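Local coordinates for protein uracil-DNA glycosylase (Nitratifractor salsuginis, PDB 5X3G) that belongs to the uracil-DNA glycosylase superfamily, whose members fold as an alpha/beta domain with a central four-stranded parallel sheet flanked by helices, at residues A[26-30]-A[193-197]. Numbering follows the deposited sequence.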
ATOM      1  N   GLU A  26      -1.109  16.045 -12.862  1.00 35.05           N
ATOM      2  CA  GLU A  26      -2.275  15.296 -13.325  1.00 33.33           C
ATOM      3  C   GLU A  26      -3.126  14.776 -12.177  1.00 33.94           C
ATOM      4  O   GLU A  26      -4.313  14.497 -12.376  1.00 38.89           O
ATOM      5  CB  GLU A  26      -1.865  14.103 -14.188  1.00 35.01           C
ATOM      6  CG  GLU A  26      -1.321  14.424 -15.559  1.00 48.69           C
ATOM      7  CD  GLU A  26      -1.115  13.167 -16.380  1.00 57.59           C
ATOM      8  OE1 GLU A  26      -1.509  12.079 -15.906  1.00 55.23           O
ATOM      9  OE2 GLU A  26      -0.560  13.262 -17.493  1.00 75.21           O
ATOM     10  N   TRP A  27      -2.543  14.619 -10.989  1.00 31.81           N
ATOM     11  CA  TRP A  27      -3.281  14.123  -9.839  1.00 32.31           C
ATOM     12  C   TRP A  27      -4.170  15.175  -9.194  1.00 27.45           C
ATOM     13  O   TRP A  27      -5.007  14.817  -8.358  1.00 25.72           O
ATOM     14  CB  TRP A  27      -2.308  13.565  -8.802  1.00 33.22           C
ATOM     15  CG  TRP A  27      -1.951  12.147  -9.063  1.00 30.91           C
ATOM     16  CD1 TRP A  27      -0.766  11.667  -9.539  1.00 32.22           C
ATOM     17  CD2 TRP A  27      -2.804  11.014  -8.891  1.00 24.83           C
ATOM     18  NE1 TRP A  27      -0.826  10.300  -9.660  1.00 31.55           N
ATOM     19  CE2 TRP A  27      -2.068   9.875  -9.269  1.00 29.73           C
ATOM     20  CE3 TRP A  27      -4.120  10.853  -8.448  1.00 31.02           C
ATOM     21  CZ2 TRP A  27      -2.603   8.592  -9.215  1.00 32.75           C
ATOM     22  CZ3 TRP A  27      -4.649   9.581  -8.396  1.00 34.67           C
ATOM     23  CH2 TRP A  27      -3.892   8.466  -8.778  1.00 32.90           C
ATOM     24  N   GLU A  28      -4.026  16.447  -9.565  1.00 30.34           N
ATOM     25  CA  GLU A  28      -4.802  17.496  -8.907  1.00 32.22           C
ATOM     26  C   GLU A  28      -6.317  17.336  -9.029  1.00 23.71           C
ATOM     27  O   GLU A  28      -7.009  17.575  -8.023  1.00 33.69           O
ATOM     28  CB  GLU A  28      -4.360  18.869  -9.427  1.00 36.84           C
ATOM     29  CG  GLU A  28      -3.044  19.341  -8.833  1.00 36.76           C
ATOM     30  CD  GLU A  28      -2.754  20.800  -9.122  1.00 48.92           C
ATOM     31  OE1 GLU A  28      -3.694  21.533  -9.496  1.00 53.63           O
ATOM     32  OE2 GLU A  28      -1.587  21.215  -8.965  1.00 41.47           O
ATOM     33  N   PRO A  29      -6.897  16.964 -10.180  1.00 30.19           N
ATOM     34  CA  PRO A  29      -8.367  16.842 -10.235  1.00 29.28           C
ATOM     35  C   PRO A  29      -8.939  15.832  -9.257  1.00 35.43           C
ATOM     36  O   PRO A  29     -10.071  16.011  -8.789  1.00 39.88           O
ATOM     37  CB  PRO A  29      -8.628  16.423 -11.689  1.00 29.46           C
ATOM     38  CG  PRO A  29      -7.461  16.934 -12.439  1.00 35.75           C
ATOM     39  CD  PRO A  29      -6.295  16.782 -11.513  1.00 24.32           C
ATOM     40  N   ILE A  30      -8.198  14.776  -8.933  1.00 35.17           N
ATOM     41  CA  ILE A  30      -8.698  13.752  -8.020  1.00 33.45           C
ATOM     42  C   ILE A  30      -8.246  14.015  -6.589  1.00 24.48           C
ATOM     43  O   ILE A  30      -9.016  13.830  -5.643  1.00 33.87           O
ATOM     44  CB  ILE A  30      -8.246  12.357  -8.501  1.00 33.52           C
ATOM     45  CG1 ILE A  30      -8.726  12.089  -9.929  1.00 30.59           C
ATOM     46  CG2 ILE A  30      -8.759  11.271  -7.569  1.00 30.32           C
ATOM     47  CD1 ILE A  30      -8.278  10.749 -10.475  1.00 37.76           C
ATOM     48  N   LEU A 193     -11.703  10.276  -3.068  1.00 27.09           N
ATOM     49  CA  LEU A 193     -10.716   9.713  -3.983  1.00 29.46           C
ATOM     50  C   LEU A 193     -11.309   8.574  -4.807  1.00 29.13           C
ATOM     51  O   LEU A 193     -11.039   8.466  -6.008  1.00 31.69           O
ATOM     52  CB  LEU A 193      -9.492   9.233  -3.203  1.00 26.66           C
ATOM     53  CG  LEU A 193      -8.217   8.992  -4.010  1.00 35.12           C
ATOM     54  CD1 LEU A 193      -7.553  10.313  -4.345  1.00 32.30           C
ATOM     55  CD2 LEU A 193      -7.263   8.089  -3.250  1.00 28.96           C
ATOM     56  N   LEU A 194     -12.120   7.718  -4.181  1.00 28.65           N
ATOM     57  CA  LEU A 194     -12.763   6.635  -4.921  1.00 33.58           C
ATOM     58  C   LEU A 194     -13.838   7.168  -5.858  1.00 28.23           C
ATOM     59  O   LEU A 194     -14.026   6.639  -6.960  1.00 29.85           O
ATOM     60  CB  LEU A 194     -13.349   5.607  -3.954  1.00 30.99           C
ATOM     61  CG  LEU A 194     -12.321   4.843  -3.122  1.00 32.06           C
ATOM     62  CD1 LEU A 194     -13.003   3.760  -2.303  1.00 21.81           C
ATOM     63  CD2 LEU A 194     -11.255   4.248  -4.029  1.00 25.80           C
ATOM     64  N   GLU A 195     -14.563   8.207  -5.434  1.00 36.12           N
ATOM     65  CA  GLU A 195     -15.437   8.926  -6.354  1.00 42.84           C
ATOM     66  C   GLU A 195     -14.677   9.354  -7.605  1.00 34.66           C
ATOM     67  O   GLU A 195     -15.157   9.181  -8.730  1.00 37.66           O
ATOM     68  CB  GLU A 195     -16.048  10.139  -5.650  1.00 40.00           C
ATOM     69  CG  GLU A 195     -16.642  11.183  -6.583  1.00 52.95           C
ATOM     70  CD  GLU A 195     -17.518  12.184  -5.854  1.00 57.72           C
ATOM     71  OE1 GLU A 195     -17.727  12.017  -4.634  1.00 53.75           O
ATOM     72  OE2 GLU A 195     -17.982  13.149  -6.497  1.00 64.65           O
ATOM     73  N   GLY A 196     -13.471   9.895  -7.422  1.00 34.62           N
ATOM     74  CA  GLY A 196     -12.673  10.341  -8.552  1.00 27.15           C
ATOM     75  C   GLY A 196     -12.198   9.230  -9.468  1.00 40.25           C
ATOM     76  O   GLY A 196     -11.920   9.491 -10.643  1.00 37.85           O
ATOM     77  N   PHE A 197     -12.094   8.004  -8.961  1.00 36.10           N
ATOM     78  CA  PHE A 197     -11.647   6.867  -9.757  1.00 41.52           C
ATOM     79  C   PHE A 197     -12.788   6.127 -10.443  1.00 35.39           C
ATOM     80  O   PHE A 197     -12.533   5.115 -11.107  1.00 36.53           O
ATOM     81  CB  PHE A 197     -10.870   5.876  -8.883  1.00 34.55           C
ATOM     82  CG  PHE A 197      -9.445   6.268  -8.634  1.00 28.93           C
ATOM     83  CD1 PHE A 197      -8.520   6.262  -9.666  1.00 27.83           C
ATOM     84  CD2 PHE A 197      -9.023   6.618  -7.363  1.00 36.21           C
ATOM     85  CE1 PHE A 197      -7.207   6.613  -9.435  1.00 28.67           C
ATOM     86  CE2 PHE A 197      -7.711   6.969  -7.128  1.00 40.57           C
ATOM     87  CZ  PHE A 197      -6.803   6.964  -8.163  1.00 32.34           C
TER
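Ile30 and Gly196 bring the two backbones together, their CA atoms 5.3 Å apart, where the first turn of helix 28-35 meets the last turn of helix 179-196. Such an approach suits glycine: with no side chain at 196, the branched side chain of Ile30 can lie directly against the main chain. The isoleucine divides its two branches between different partners. A chi1 of -57° sets CG1 beside the backbone N and turns CG2 anti to it, out toward Leu193 CD1, which Ile30 CG2 meets at 3.6 Å, the two side chains crossing at about a right angle. Leucine suits this place because its forked end brings one methyl, CD1, to Ile30. The other branch of Ile30, extended at chi2, carries CD1 past the peptide of Gly196, 3.9 Å from Gly196 O, and over one face of the Phe197 ring. This last contact is loose, with Ile30 CD1 4.4 Å from Phe197 CE1.

The flat phenyl ring serves two neighbours, offering a face to Ile30 and an edge to Trp27, in the 3-10 turn ahead of the helix. Trp27 CH2 lies 3.3 Å from Phe197 CZ, and the planes are inclined at 70°, yet neither ring sits over the other's face; this is a rim-to-rim meeting and not a T-shaped stack. The indole's one polar atom, NE1, is bonded to Leu66 O, so a large aromatic can be buried here without stranding its N-H. Beyond the contact, Leu193 touches Leu167 and Phe197 touches Leu165 and Ile74, linking the N-terminal helical region to the central parallel sheet. Cohesion between the two segments is therefore apolar, resting on shape and burial rather than on directional polar bonds.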